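Local coordinates for (R)-specific secondary-alkylsulfatase (Pseudomonas sp., PDB 4AXH), which hydrolyses (R)-secondary-alkyl sulfates with strict inversion of configuration, using a pair of zinc ions to release sulfate and an (S)-alcohol, at residues Y125-L130 with A158-Y163; V202-S208 with A263-E269; L391-A397 with L424-Y428; L465-R469 with N494-L500. One frame throughout, in Å; residues are numbered along the deposited sequence.

Interactions 1 and 2 belong to the zinc-binding metallo-beta-lactamase part of the chain, interactions 3 and 4 to the helical dimerisation part. Interactions 1 and 2 reach the same mixed sheet at different strands, their centres about 23 Å apart. Of the two, interaction 2 comes nearer the metals: the side chain of Pro207 is about 5 Å from that of the zinc ligand His179 and about 11 Å from a zinc ion, against about 14 Å for Leu130 of interaction 1. Interaction 3 lies near the sulfate site, the Arg425 side chain being about 7 Å from that of Leu320. Interaction 4, about 30 Å from interaction 3 between centres, is away from both sites.

Interaction 1 of 4, residues Y125-L130 with A158-Y163; sequences YQVRGL and AALDLY
Val127 and Ala159 mark the closest backbone approach, with CA atoms 6.0 Å apart where strand 125-128 passes over helix 158-163 at an axis separation of 9.0 Å and an angle of 133° between chain directions. At this point Val127 presents both methyls to the helix: CG1, anti to the backbone N (chi1 -178°), lies 3.6 Å from Ala159 CB, while CG2 rests against the Ala159 carbonyl. Leu130, just past the end of the strand, continues the apolar seam. Its CD1 meets Leu162 CD2 at 3.9 Å, and its CD2 reaches Ala159 CA at the same distance, 3.9 Å. Helix 153-164 is the connection of a beta-alpha-beta crossover between the adjacent parallel strands 144-147 and 172-176, and here it packs on the mixed sheet of the metallo-beta-lactamase fold. At the other end two aromatic rings meet in an offset edge-to-face pair, Tyr163 turning its edge to the face of Tyr125 with planes at 70° and centroids 5.9 Å apart. The nearest atoms are Tyr163 CE1 and Tyr125 CD1, at 3.9 Å. Tyr163 OH is hydrogen-bonded to Glu139 OE2, which helps fix the ring's position, and both tyrosines also touch Leu117 of strand 116-119.

Interaction 2 of 4, residues V202-S208 with A263-E269; sequences VKVFAPS and APNVLIE
Val204 O is gripped by two successive backbone N-H groups across the contact. Asn265 N, at 2.8 Å from Val204 O, sits in the carbonyl plane on a lone pair, whereas Val266 N, at 3.0 Å from the same oxygen, stands 42° out of that plane. This fork opens the parallel pairing of strand 203-207 with strand 266-268, the outermost strand at this end of the mixed sheet of the metallo-beta-lactamase fold; the two short segments diverge by 28°. Beyond the fork the pairing is regular. Ala206 is bonded on both sides of Leu267, donating from N to Val266 O at 3.2 Å and accepting at O from Ile268 N at 2.9 Å.

On one face of the sheet Phe205 and Val266 lie side by side and point the same way, with Phe205 CE2 3.5 Å from Val266 CG1. Ile268 CD1 reaches the same ring at CD2. Phe205 also meets the ring of Phe284, and Ile268 touches Glu273 and His275, so this face is turned to the second sheet of the sandwich. On the other face Pro264 CG packs 3.6 Å from the methyl CB of Ala206. Pro207, whose ring is on the Phe205 face, carries the strand toward the zinc ligand His179. At the far end Ser208 N makes a weak bond to Ile268 O, and Ser208 OG donates to Glu269 OE1 at 2.9 Å, meeting that oxygen from 44° above the carboxylate plane.

Interaction 3 of 4, residues L391-A397 with L424-Y428; sequences LTLHEIA and LRAVY
Leu393 lies over one face of the Tyr428 ring, its CB 3.9 Å from the ring centroid in a CH-pi contact. The backbone N of Leu393 is over the same ring, 3.4 Å above the plane and offset toward the rim. Tyr428 gets there because its CG is anti to the backbone N (chi1 -172°), which carries the ring across to the backbone of Leu391-Leu393. Leu391 O then comes to the ring's edge, near its plane, 3.5 Å from CE2, and Thr392 runs alongside Tyr428, its CG2 beside the hydroxyl.

Arg425 crosses His394 at about a right angle, with ring and guanidinium planes 55° apart. Its NH1 approaches the edge of the imidazole in plane and gives a weak hydrogen bond to His394 ND1 at 3.4 Å. Ala397 CB covers one face of the guanidinium, 3.5 Å from NH1, while Leu393 CG sits over the centre of the His394 ring. The stronger hold on the arginine is from the partner chain: NH2 forms a salt bridge with Asp443 of the second subunit, whose Pro444 also packs on His394 and Arg425, so this pair forms part of the dimer interface. A third, purely apolar meeting joins Ile396 CG1 to Leu424 CB at 3.7 Å.

Helices 393-400 and 420-431 run roughly antiparallel, the short segments at 149° with axes 8.6 Å apart. Helix 362-388 packs against both, Ala383 touching Ile396 and Val427, and Met387 touching Val427 and Tyr428. Val427 also reaches Leu319 of the sulfate site.

Interaction 4 of 4, residues L465-R469 with N494-L500; sequences LKQMR and NKDARAL
Apolar packing joins Leu465 and Met468 to Ala497 and Leu500. Leu465 and Leu500 cross at about a right angle, with their CD2 methyls 3.6 Å apart, and Leu465 CD2 also lies 3.9 Å from Asp496 CB. Met468 approaches Leu500 obliquely, its SD 4.0 Å from Leu500 CB, while the terminal CE turns toward the Ala497 methyl at 4.4 Å from CB. The two helix segments run nearly parallel, at 20° with axes 10.8 Å apart, and helix 477-490 runs between them in sequence and supplies Leu487 to touch Leu465, Asn494 and Ala497. Such a succession of packed helices is consistent with the TPR-like character of the alkylsulfatase dimerisation family.

A second kind of contact involves the guanidinium of Arg469, which Leu500 CD2 meets over the centre of one face, 3.7 Å from CZ. The arginine chain, extended from CG to NE, carries that group across. Its NH2 is 5.4 Å from Asp496 OD1, too far for a salt bridge, though the opposite charges may attract weakly.

Within 494-500, Asn494 is the N-cap of helix 495-511 and accepts a weak bond at OD1 from Ala497 N; across the contact its ND2 lies 3.5 Å from Leu465 CD1.

Interaction 1 of 4, residues Y125-L130 with A158-Y163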
loop_
_atom_site.group_PDB
_atom_site.type_symbol
_atom_site.label_atom_id
_atom_site.label_comp_id
_atom_site.label_asym_id
_atom_site.label_seq_id
_atom_site.Cartn_x
_atom_site.Cartn_y
_atom_site.Cartn_z
ATOM N N TYR A 125 -20.699 20.424 25.315
ATOM C CA TYR A 125 -19.830 21.486 24.844
ATOM C C TYR A 125 -18.639 20.959 24.042
ATOM O O TYR A 125 -18.372 19.752 23.999
ATOM C CB TYR A 125 -19.362 22.369 26.015
ATOM C CG TYR A 125 -20.508 22.906 26.840
ATOM C CD1 TYR A 125 -21.130 22.115 27.804
ATOM C CD2 TYR A 125 -20.989 24.193 26.647
ATOM C CE1 TYR A 125 -22.231 22.580 28.516
ATOM C CE2 TYR A 125 -22.053 24.688 27.403
ATOM C CZ TYR A 125 -22.680 23.872 28.326
ATOM O OH TYR A 125 -23.753 24.333 29.052
ATOM N N GLN A 126 -17.932 21.879 23.382
ATOM C CA GLN A 126 -16.799 21.540 22.567
ATOM C C GLN A 126 -15.787 22.659 22.626
ATOM O O GLN A 126 -16.164 23.839 22.619
ATOM C CB GLN A 126 -17.283 21.313 21.134
ATOM C CG GLN A 126 -16.505 20.269 20.361
ATOM C CD GLN A 126 -17.316 19.685 19.223
ATOM O OE1 GLN A 126 -17.154 18.396 19.008
ATOM N NE2 GLN A 126 -18.015 20.388 18.478
ATOM N N VAL A 127 -14.503 22.293 22.722
ATOM C CA VAL A 127 -13.400 23.237 22.677
ATOM C C VAL A 127 -12.731 22.962 21.357
ATOM O O VAL A 127 -12.268 21.835 21.088
ATOM C CB VAL A 127 -12.405 23.170 23.867
ATOM C CG1 VAL A 127 -11.325 24.250 23.727
ATOM C CG2 VAL A 127 -13.127 23.317 25.207
ATOM N N ARG A 128 -12.747 23.990 20.507
ATOM C CA ARG A 128 -12.190 23.953 19.163
ATOM C C ARG A 128 -11.203 25.089 18.990
ATOM O O ARG A 128 -11.403 26.164 19.557
ATOM C CB ARG A 128 -13.328 24.131 18.132
ATOM C CG ARG A 128 -14.491 23.169 18.290
ATOM C CD ARG A 128 -15.172 22.881 16.983
ATOM N NE ARG A 128 -15.864 24.044 16.437
ATOM C CZ ARG A 128 -17.111 24.396 16.736
ATOM N NH1 ARG A 128 -17.833 23.676 17.597
ATOM N NH2 ARG A 128 -17.640 25.469 16.200
ATOM N N GLY A 129 -10.173 24.866 18.183
ATOM C CA GLY A 129 -9.190 25.899 17.871
ATOM C C GLY A 129 -8.139 26.209 18.914
ATOM O O GLY A 129 -7.425 27.211 18.809
ATOM N N LEU A 130 -8.023 25.368 19.935
ATOM C CA LEU A 130 -7.004 25.572 20.955
ATOM C C LEU A 130 -5.933 24.501 20.751
ATOM O O LEU A 130 -5.074 24.338 21.609
ATOM C CB LEU A 130 -7.643 25.500 22.357
ATOM C CG LEU A 130 -8.177 26.818 22.941
ATOM C CD1 LEU A 130 -9.533 27.156 22.395
ATOM C CD2 LEU A 130 -8.328 26.722 24.423
ATOM N N ALA A 158 -5.321 23.937 28.815
ATOM C CA ALA A 158 -5.914 25.202 28.403
ATOM C C ALA A 158 -7.386 25.058 27.990
ATOM O O ALA A 158 -8.195 25.894 28.371
ATOM C CB ALA A 158 -5.086 25.834 27.294
ATOM N N ALA A 159 -7.730 24.002 27.228
ATOM C CA ALA A 159 -9.107 23.715 26.790
ATOM C C ALA A 159 -10.055 23.564 28.001
ATOM O O ALA A 159 -11.109 24.223 28.086
ATOM C CB ALA A 159 -9.119 22.439 25.979
ATOM N N LEU A 160 -9.631 22.711 28.961
ATOM C CA LEU A 160 -10.310 22.461 30.225
ATOM C C LEU A 160 -10.371 23.738 31.108
ATOM O O LEU A 160 -11.371 23.947 31.794
ATOM C CB LEU A 160 -9.560 21.344 30.929
ATOM C CG LEU A 160 -10.387 20.290 31.606
ATOM C CD1 LEU A 160 -10.922 19.290 30.626
ATOM C CD2 LEU A 160 -9.550 19.573 32.651
ATOM N N ASP A 161 -9.342 24.604 31.054
ATOM C CA ASP A 161 -9.310 25.862 31.810
ATOM C C ASP A 161 -10.405 26.822 31.336
ATOM O O ASP A 161 -11.115 27.421 32.177
ATOM C CB ASP A 161 -7.926 26.551 31.720
ATOM C CG ASP A 161 -6.866 26.074 32.710
ATOM O OD1 ASP A 161 -7.239 25.407 33.711
ATOM O OD2 ASP A 161 -5.673 26.445 32.537
ATOM N N LEU A 162 -10.525 26.970 29.978
ATOM C CA LEU A 162 -11.488 27.810 29.270
ATOM C C LEU A 162 -12.889 27.312 29.548
ATOM O O LEU A 162 -13.768 28.132 29.787
ATOM C CB LEU A 162 -11.180 27.831 27.764
ATOM C CG LEU A 162 -12.152 28.552 26.814
ATOM C CD1 LEU A 162 -12.239 30.030 27.112
ATOM C CD2 LEU A 162 -11.736 28.322 25.365
ATOM N N TYR A 163 -13.080 25.987 29.595
ATOM C CA TYR A 163 -14.358 25.369 29.928
ATOM C C TYR A 163 -14.760 25.683 31.369
ATOM O O TYR A 163 -15.927 26.032 31.621
ATOM C CB TYR A 163 -14.306 23.849 29.732
ATOM C CG TYR A 163 -15.537 23.127 30.233
ATOM C CD1 TYR A 163 -16.685 23.023 29.443
ATOM C CD2 TYR A 163 -15.555 22.525 31.491
ATOM C CE1 TYR A 163 -17.823 22.348 29.899
ATOM C CE2 TYR A 163 -16.692 21.860 31.965
ATOM C CZ TYR A 163 -17.823 21.774 31.163
ATOM O OH TYR A 163 -18.943 21.121 31.615
#

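Interaction 2 of 4, residues V202-S208 with A263-E269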
loop_
_atom_site.group_PDB
_atom_site.type_symbol
_atom_site.label_atom_id
_atom_site.label_comp_id
_atom_site.label_asym_id
_atom_site.label_seq_id
_atom_site.Cartn_x
_atom_site.Cartn_y
_atom_site.Cartn_z
ATOM N N VAL A 202 -11.462 6.659 37.093
ATOM C CA VAL A 202 -11.661 7.276 35.786
ATOM C C VAL A 202 -11.750 6.153 34.745
ATOM O O VAL A 202 -10.849 5.311 34.661
ATOM C CB VAL A 202 -10.552 8.301 35.462
ATOM C CG1 VAL A 202 -10.770 8.955 34.100
ATOM C CG2 VAL A 202 -10.449 9.360 36.560
ATOM N N LYS A 203 -12.860 6.123 33.980
ATOM C CA LYS A 203 -13.082 5.108 32.952
ATOM C C LYS A 203 -12.565 5.644 31.621
ATOM O O LYS A 203 -13.036 6.668 31.147
ATOM C CB LYS A 203 -14.575 4.686 32.889
ATOM C CG LYS A 203 -15.110 3.943 34.132
ATOM C CD LYS A 203 -14.769 2.442 34.105
ATOM C CE LYS A 203 -14.291 1.869 35.437
ATOM N NZ LYS A 203 -13.690 0.498 35.296
ATOM N N VAL A 204 -11.553 4.996 31.059
ATOM C CA VAL A 204 -10.928 5.413 29.810
ATOM C C VAL A 204 -11.205 4.395 28.671
ATOM O O VAL A 204 -10.621 3.311 28.637
ATOM C CB VAL A 204 -9.431 5.778 30.002
ATOM C CG1 VAL A 204 -8.765 6.107 28.679
ATOM C CG2 VAL A 204 -9.290 6.956 30.935
ATOM N N PHE A 205 -12.112 4.760 27.751
ATOM C CA PHE A 205 -12.543 3.915 26.625
ATOM C C PHE A 205 -11.711 4.155 25.386
ATOM O O PHE A 205 -11.303 5.288 25.131
ATOM C CB PHE A 205 -14.022 4.148 26.295
ATOM C CG PHE A 205 -14.963 4.080 27.475
ATOM C CD1 PHE A 205 -15.194 5.197 28.263
ATOM C CD2 PHE A 205 -15.636 2.907 27.778
ATOM C CE1 PHE A 205 -16.063 5.137 29.354
ATOM C CE2 PHE A 205 -16.501 2.842 28.869
ATOM C CZ PHE A 205 -16.717 3.960 29.646
ATOM N N ALA A 206 -11.479 3.078 24.601
ATOM C CA ALA A 206 -10.697 3.102 23.368
ATOM C C ALA A 206 -11.054 1.941 22.448
ATOM O O ALA A 206 -11.376 0.871 22.945
ATOM C CB ALA A 206 -9.193 3.089 23.672
ATOM N N PRO A 207 -10.983 2.117 21.094
ATOM C CA PRO A 207 -11.317 0.998 20.191
ATOM C C PRO A 207 -10.275 -0.112 20.231
ATOM O O PRO A 207 -9.144 0.126 20.649
ATOM C CB PRO A 207 -11.380 1.661 18.819
ATOM C CG PRO A 207 -10.546 2.864 18.934
ATOM C CD PRO A 207 -10.665 3.345 20.332
ATOM N N SER A 208 -10.669 -1.330 19.814
ATOM C CA SER A 208 -9.839 -2.524 19.746
ATOM C C SER A 208 -8.487 -2.235 19.094
ATOM O O SER A 208 -8.437 -1.590 18.025
ATOM C CB SER A 208 -10.575 -3.594 18.937
ATOM O OG SER A 208 -9.785 -4.740 18.654
ATOM N N ALA A 263 -2.634 4.717 29.180
ATOM C CA ALA A 263 -3.279 3.462 28.823
ATOM C C ALA A 263 -4.775 3.426 29.120
ATOM O O ALA A 263 -5.194 3.858 30.199
ATOM C CB ALA A 263 -2.587 2.314 29.516
ATOM N N PRO A 264 -5.603 2.938 28.166
ATOM C CA PRO A 264 -7.047 2.830 28.426
ATOM C C PRO A 264 -7.418 1.762 29.469
ATOM O O PRO A 264 -6.664 0.835 29.759
ATOM C CB PRO A 264 -7.630 2.483 27.057
ATOM C CG PRO A 264 -6.508 2.673 26.083
ATOM C CD PRO A 264 -5.273 2.414 26.827
ATOM N N ASN A 265 -8.600 1.936 30.034
ATOM C CA ASN A 265 -9.242 1.135 31.063
ATOM C C ASN A 265 -10.073 0.055 30.353
ATOM O O ASN A 265 -9.799 -1.132 30.496
ATOM C CB ASN A 265 -10.201 2.068 31.796
ATOM C CG ASN A 265 -10.272 1.908 33.256
ATOM O OD1 ASN A 265 -9.712 2.710 33.991
ATOM N ND2 ASN A 265 -11.068 0.944 33.712
ATOM N N VAL A 266 -11.098 0.484 29.587
ATOM C CA VAL A 266 -12.055 -0.363 28.876
ATOM C C VAL A 266 -11.954 -0.288 27.345
ATOM O O VAL A 266 -12.107 0.788 26.748
ATOM C CB VAL A 266 -13.502 -0.265 29.469
ATOM C CG1 VAL A 266 -13.754 1.045 30.219
ATOM C CG2 VAL A 266 -14.594 -0.554 28.444
ATOM N N LEU A 267 -11.713 -1.451 26.725
ATOM C CA LEU A 267 -11.566 -1.633 25.280
ATOM C C LEU A 267 -12.847 -2.060 24.575
ATOM O O LEU A 267 -13.472 -3.031 24.990
ATOM C CB LEU A 267 -10.474 -2.674 25.013
ATOM C CG LEU A 267 -9.062 -2.120 24.834
ATOM C CD1 LEU A 267 -8.039 -3.080 25.332
ATOM C CD2 LEU A 267 -8.793 -1.792 23.373
ATOM N N ILE A 268 -13.213 -1.356 23.489
ATOM C CA ILE A 268 -14.385 -1.653 22.672
ATOM C C ILE A 268 -13.977 -2.719 21.656
ATOM O O ILE A 268 -13.105 -2.484 20.799
ATOM C CB ILE A 268 -14.990 -0.372 22.036
ATOM C CG1 ILE A 268 -15.048 0.827 23.029
ATOM C CG2 ILE A 268 -16.345 -0.641 21.356
ATOM C CD1 ILE A 268 -15.730 0.592 24.418
ATOM N N GLU A 269 -14.569 -3.915 21.784
ATOM C CA GLU A 269 -14.190 -5.063 20.961
ATOM C C GLU A 269 -15.233 -5.560 19.982
ATOM O O GLU A 269 -14.872 -6.185 18.970
ATOM C CB GLU A 269 -13.605 -6.200 21.834
ATOM C CG GLU A 269 -12.311 -5.826 22.575
ATOM C CD GLU A 269 -11.020 -5.781 21.770
ATOM O OE1 GLU A 269 -10.976 -6.377 20.670
ATOM O OE2 GLU A 269 -10.038 -5.175 22.258
#

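Interaction 3 of 4, residues L391-A397 with L424-Y428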
loop_
_atom_site.group_PDB
_atom_site.type_symbol
_atom_site.label_atom_id
_atom_site.label_comp_id
_atom_site.label_asym_id
_atom_site.label_seq_id
_atom_site.Cartn_x
_atom_site.Cartn_y
_atom_site.Cartn_z
ATOM N N LEU A 391 -5.484 3.059 -17.700
ATOM C CA LEU A 391 -4.904 4.338 -17.263
ATOM C C LEU A 391 -3.885 4.122 -16.142
ATOM O O LEU A 391 -4.042 3.209 -15.322
ATOM C CB LEU A 391 -5.993 5.348 -16.834
ATOM C CG LEU A 391 -6.522 6.296 -17.930
ATOM C CD1 LEU A 391 -7.654 5.661 -18.712
ATOM C CD2 LEU A 391 -7.009 7.561 -17.330
ATOM N N THR A 392 -2.813 4.924 -16.161
ATOM C CA THR A 392 -1.738 4.880 -15.170
ATOM C C THR A 392 -1.915 5.994 -14.131
ATOM O O THR A 392 -2.541 7.002 -14.424
ATOM C CB THR A 392 -0.349 4.809 -15.857
ATOM O OG1 THR A 392 -0.148 5.933 -16.714
ATOM C CG2 THR A 392 -0.169 3.543 -16.660
ATOM N N LEU A 393 -1.388 5.811 -12.918
ATOM C CA LEU A 393 -1.536 6.735 -11.786
ATOM C C LEU A 393 -1.655 8.208 -12.097
ATOM O O LEU A 393 -2.581 8.848 -11.596
ATOM C CB LEU A 393 -0.523 6.452 -10.660
ATOM C CG LEU A 393 0.905 6.990 -10.753
ATOM C CD1 LEU A 393 1.476 7.173 -9.367
ATOM C CD2 LEU A 393 1.789 6.098 -11.594
ATOM N N HIS A 394 -0.752 8.746 -12.942
ATOM C CA HIS A 394 -0.739 10.168 -13.304
ATOM C C HIS A 394 -1.760 10.529 -14.336
ATOM O O HIS A 394 -2.257 11.661 -14.322
ATOM C CB HIS A 394 0.651 10.627 -13.714
ATOM C CG HIS A 394 1.648 10.402 -12.641
ATOM N ND1 HIS A 394 1.518 11.008 -11.415
ATOM C CD2 HIS A 394 2.749 9.620 -12.636
ATOM C CE1 HIS A 394 2.530 10.555 -10.691
ATOM N NE2 HIS A 394 3.308 9.734 -11.394
ATOM N N GLU A 395 -2.055 9.579 -15.252
ATOM C CA GLU A 395 -3.063 9.683 -16.313
ATOM C C GLU A 395 -4.412 9.834 -15.603
ATOM O O GLU A 395 -5.166 10.735 -15.962
ATOM C CB GLU A 395 -3.070 8.409 -17.174
ATOM C CG GLU A 395 -2.810 8.613 -18.650
ATOM C CD GLU A 395 -2.034 7.478 -19.305
ATOM O OE1 GLU A 395 -2.472 6.309 -19.190
ATOM O OE2 GLU A 395 -0.987 7.759 -19.937
ATOM N N ILE A 396 -4.694 8.996 -14.571
ATOM C CA ILE A 396 -5.934 9.087 -13.805
ATOM C C ILE A 396 -6.063 10.404 -13.009
ATOM O O ILE A 396 -7.152 11.000 -12.989
ATOM C CB ILE A 396 -6.443 7.813 -13.099
ATOM C CG1 ILE A 396 -6.642 8.043 -11.629
ATOM C CG2 ILE A 396 -5.641 6.516 -13.395
ATOM C CD1 ILE A 396 -6.910 6.835 -10.842
ATOM N N ALA A 397 -4.950 10.915 -12.431
ATOM C CA ALA A 397 -4.987 12.196 -11.721
ATOM C C ALA A 397 -5.368 13.351 -12.686
ATOM O O ALA A 397 -6.124 14.244 -12.307
ATOM C CB ALA A 397 -3.652 12.461 -11.067
ATOM N N LEU A 424 -6.243 9.645 -5.800
ATOM C CA LEU A 424 -6.448 8.784 -6.987
ATOM C C LEU A 424 -5.157 7.994 -7.274
ATOM O O LEU A 424 -5.210 6.784 -7.489
ATOM C CB LEU A 424 -6.872 9.586 -8.238
ATOM C CG LEU A 424 -8.245 10.252 -8.207
ATOM C CD1 LEU A 424 -8.341 11.259 -9.277
ATOM C CD2 LEU A 424 -9.393 9.243 -8.324
ATOM N N ARG A 425 -4.002 8.675 -7.185
ATOM C CA ARG A 425 -2.678 8.073 -7.358
ATOM C C ARG A 425 -2.487 7.012 -6.275
ATOM O O ARG A 425 -2.085 5.908 -6.604
ATOM C CB ARG A 425 -1.566 9.165 -7.372
ATOM C CG ARG A 425 -1.626 10.028 -8.653
ATOM C CD ARG A 425 -0.466 10.973 -8.910
ATOM N NE ARG A 425 -0.684 12.280 -8.313
ATOM C CZ ARG A 425 -0.701 13.432 -8.969
ATOM N NH1 ARG A 425 -0.448 13.471 -10.268
ATOM N NH2 ARG A 425 -0.939 14.558 -8.326
ATOM N N ALA A 426 -2.911 7.305 -5.023
ATOM C CA ALA A 426 -2.859 6.403 -3.868
ATOM C C ALA A 426 -3.616 5.099 -4.087
ATOM O O ALA A 426 -3.109 4.037 -3.694
ATOM C CB ALA A 426 -3.353 7.110 -2.585
ATOM N N VAL A 427 -4.849 5.175 -4.668
ATOM C CA VAL A 427 -5.707 3.981 -4.960
ATOM C C VAL A 427 -4.944 3.082 -5.990
ATOM O O VAL A 427 -4.936 1.865 -5.835
ATOM C CB VAL A 427 -7.185 4.310 -5.388
ATOM C CG1 VAL A 427 -8.021 3.043 -5.610
ATOM C CG2 VAL A 427 -7.878 5.200 -4.356
ATOM N N TYR A 428 -4.254 3.707 -6.976
ATOM C CA TYR A 428 -3.410 3.033 -7.951
ATOM C C TYR A 428 -2.272 2.329 -7.216
ATOM O O TYR A 428 -2.093 1.144 -7.452
ATOM C CB TYR A 428 -2.866 4.008 -8.995
ATOM C CG TYR A 428 -2.151 3.337 -10.146
ATOM C CD1 TYR A 428 -0.808 2.962 -10.043
ATOM C CD2 TYR A 428 -2.806 3.088 -11.350
ATOM C CE1 TYR A 428 -0.142 2.358 -11.112
ATOM C CE2 TYR A 428 -2.150 2.480 -12.422
ATOM C CZ TYR A 428 -0.819 2.126 -12.301
ATOM O OH TYR A 428 -0.195 1.535 -13.371
#

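Interaction 4 of 4, residues L465-R469 with N494-L500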
loop_
_atom_site.group_PDB
_atom_site.type_symbol
_atom_site.label_atom_id
_atom_site.label_comp_id
_atom_site.label_asym_id
_atom_site.label_seq_id
_atom_site.Cartn_x
_atom_site.Cartn_y
_atom_site.Cartn_z
ATOM N N LEU A 465 17.986 27.149 -17.607
ATOM C CA LEU A 465 17.669 28.387 -16.880
ATOM C C LEU A 465 16.844 29.383 -17.731
ATOM O O LEU A 465 15.972 30.069 -17.194
ATOM C CB LEU A 465 18.955 29.069 -16.363
ATOM C CG LEU A 465 19.432 28.712 -14.939
ATOM C CD1 LEU A 465 20.928 28.836 -14.819
ATOM C CD2 LEU A 465 18.805 29.614 -13.894
ATOM N N LYS A 466 17.132 29.467 -19.045
ATOM C CA LYS A 466 16.426 30.341 -19.994
ATOM C C LYS A 466 15.012 29.795 -20.207
ATOM O O LYS A 466 14.054 30.567 -20.239
ATOM C CB LYS A 466 17.187 30.387 -21.342
ATOM C CG LYS A 466 17.048 31.703 -22.117
ATOM C CD LYS A 466 15.867 31.723 -23.087
ATOM C CE LYS A 466 15.613 33.115 -23.606
ATOM N NZ LYS A 466 14.250 33.249 -24.185
ATOM N N GLN A 467 14.905 28.455 -20.342
ATOM C CA GLN A 467 13.665 27.699 -20.495
ATOM C C GLN A 467 12.799 27.809 -19.243
ATOM O O GLN A 467 11.579 27.925 -19.350
ATOM C CB GLN A 467 13.972 26.230 -20.754
ATOM C CG GLN A 467 14.483 25.958 -22.148
ATOM C CD GLN A 467 14.333 24.506 -22.462
ATOM O OE1 GLN A 467 13.253 23.929 -22.299
ATOM N NE2 GLN A 467 15.414 23.889 -22.913
ATOM N N MET A 468 13.433 27.756 -18.070
ATOM C CA MET A 468 12.804 27.890 -16.767
ATOM C C MET A 468 12.187 29.293 -16.670
ATOM O O MET A 468 11.038 29.424 -16.228
ATOM C CB MET A 468 13.871 27.743 -15.676
ATOM C CG MET A 468 13.553 26.736 -14.602
ATOM S SD MET A 468 14.706 26.838 -13.188
ATOM C CE MET A 468 16.168 26.055 -13.904
ATOM N N ARG A 469 12.946 30.339 -17.102
ATOM C CA ARG A 469 12.497 31.735 -17.073
ATOM C C ARG A 469 11.279 31.942 -17.974
ATOM O O ARG A 469 10.352 32.667 -17.597
ATOM C CB ARG A 469 13.641 32.713 -17.401
ATOM C CG ARG A 469 14.535 33.021 -16.189
ATOM C CD ARG A 469 15.333 34.316 -16.303
ATOM N NE ARG A 469 15.764 34.826 -14.994
ATOM C CZ ARG A 469 16.919 34.526 -14.397
ATOM N NH1 ARG A 469 17.785 33.702 -14.983
ATOM N NH2 ARG A 469 17.213 35.041 -13.206
ATOM N N ASN A 494 23.986 26.191 -8.068
ATOM C CA ASN A 494 23.376 27.168 -8.971
ATOM C C ASN A 494 22.294 27.956 -8.244
ATOM O O ASN A 494 21.132 27.554 -8.238
ATOM C CB ASN A 494 22.847 26.483 -10.220
ATOM C CG ASN A 494 22.648 27.404 -11.391
ATOM O OD1 ASN A 494 22.304 28.588 -11.247
ATOM N ND2 ASN A 494 22.847 26.863 -12.591
ATOM N N LYS A 495 22.700 29.067 -7.591
ATOM C CA LYS A 495 21.839 29.926 -6.773
ATOM C C LYS A 495 20.702 30.595 -7.545
ATOM O O LYS A 495 19.670 30.935 -6.957
ATOM C CB LYS A 495 22.671 30.919 -5.943
ATOM C CG LYS A 495 23.453 30.204 -4.836
ATOM C CD LYS A 495 24.237 31.096 -3.902
ATOM C CE LYS A 495 24.364 30.468 -2.531
ATOM N NZ LYS A 495 23.181 30.764 -1.666
ATOM N N ASP A 496 20.885 30.740 -8.872
ATOM C CA ASP A 496 19.895 31.285 -9.805
ATOM C C ASP A 496 18.788 30.232 -10.029
ATOM O O ASP A 496 17.615 30.586 -9.961
ATOM C CB ASP A 496 20.555 31.695 -11.148
ATOM C CG ASP A 496 21.807 32.551 -11.016
ATOM O OD1 ASP A 496 21.707 33.673 -10.461
ATOM O OD2 ASP A 496 22.884 32.108 -11.487
ATOM N N ALA A 497 19.164 28.944 -10.246
ATOM C CA ALA A 497 18.253 27.802 -10.415
ATOM C C ALA A 497 17.377 27.588 -9.173
ATOM O O ALA A 497 16.183 27.301 -9.298
ATOM C CB ALA A 497 19.047 26.543 -10.668
ATOM N N ARG A 498 17.988 27.718 -7.981
ATOM C CA ARG A 498 17.349 27.571 -6.681
ATOM C C ARG A 498 16.293 28.653 -6.473
ATOM O O ARG A 498 15.158 28.330 -6.117
ATOM C CB ARG A 498 18.391 27.669 -5.565
ATOM C CG ARG A 498 19.354 26.499 -5.481
ATOM C CD ARG A 498 20.429 26.800 -4.451
ATOM N NE ARG A 498 19.937 26.639 -3.079
ATOM C CZ ARG A 498 20.060 25.526 -2.365
ATOM N NH1 ARG A 498 20.672 24.463 -2.880
ATOM N NH2 ARG A 498 19.579 25.466 -1.127
ATOM N N ALA A 499 16.672 29.934 -6.700
ATOM C CA ALA A 499 15.809 31.104 -6.514
ATOM C C ALA A 499 14.608 31.056 -7.439
ATOM O O ALA A 499 13.506 31.409 -7.020
ATOM C CB ALA A 499 16.596 32.388 -6.745
ATOM N N LEU A 500 14.822 30.586 -8.686
ATOM C CA LEU A 500 13.799 30.463 -9.711
ATOM C C LEU A 500 12.844 29.367 -9.353
ATOM O O LEU A 500 11.647 29.642 -9.293
ATOM C CB LEU A 500 14.428 30.237 -11.095
ATOM C CG LEU A 500 14.552 31.464 -12.061
ATOM C CD1 LEU A 500 14.436 32.815 -11.357
ATOM C CD2 LEU A 500 15.827 31.392 -12.869
#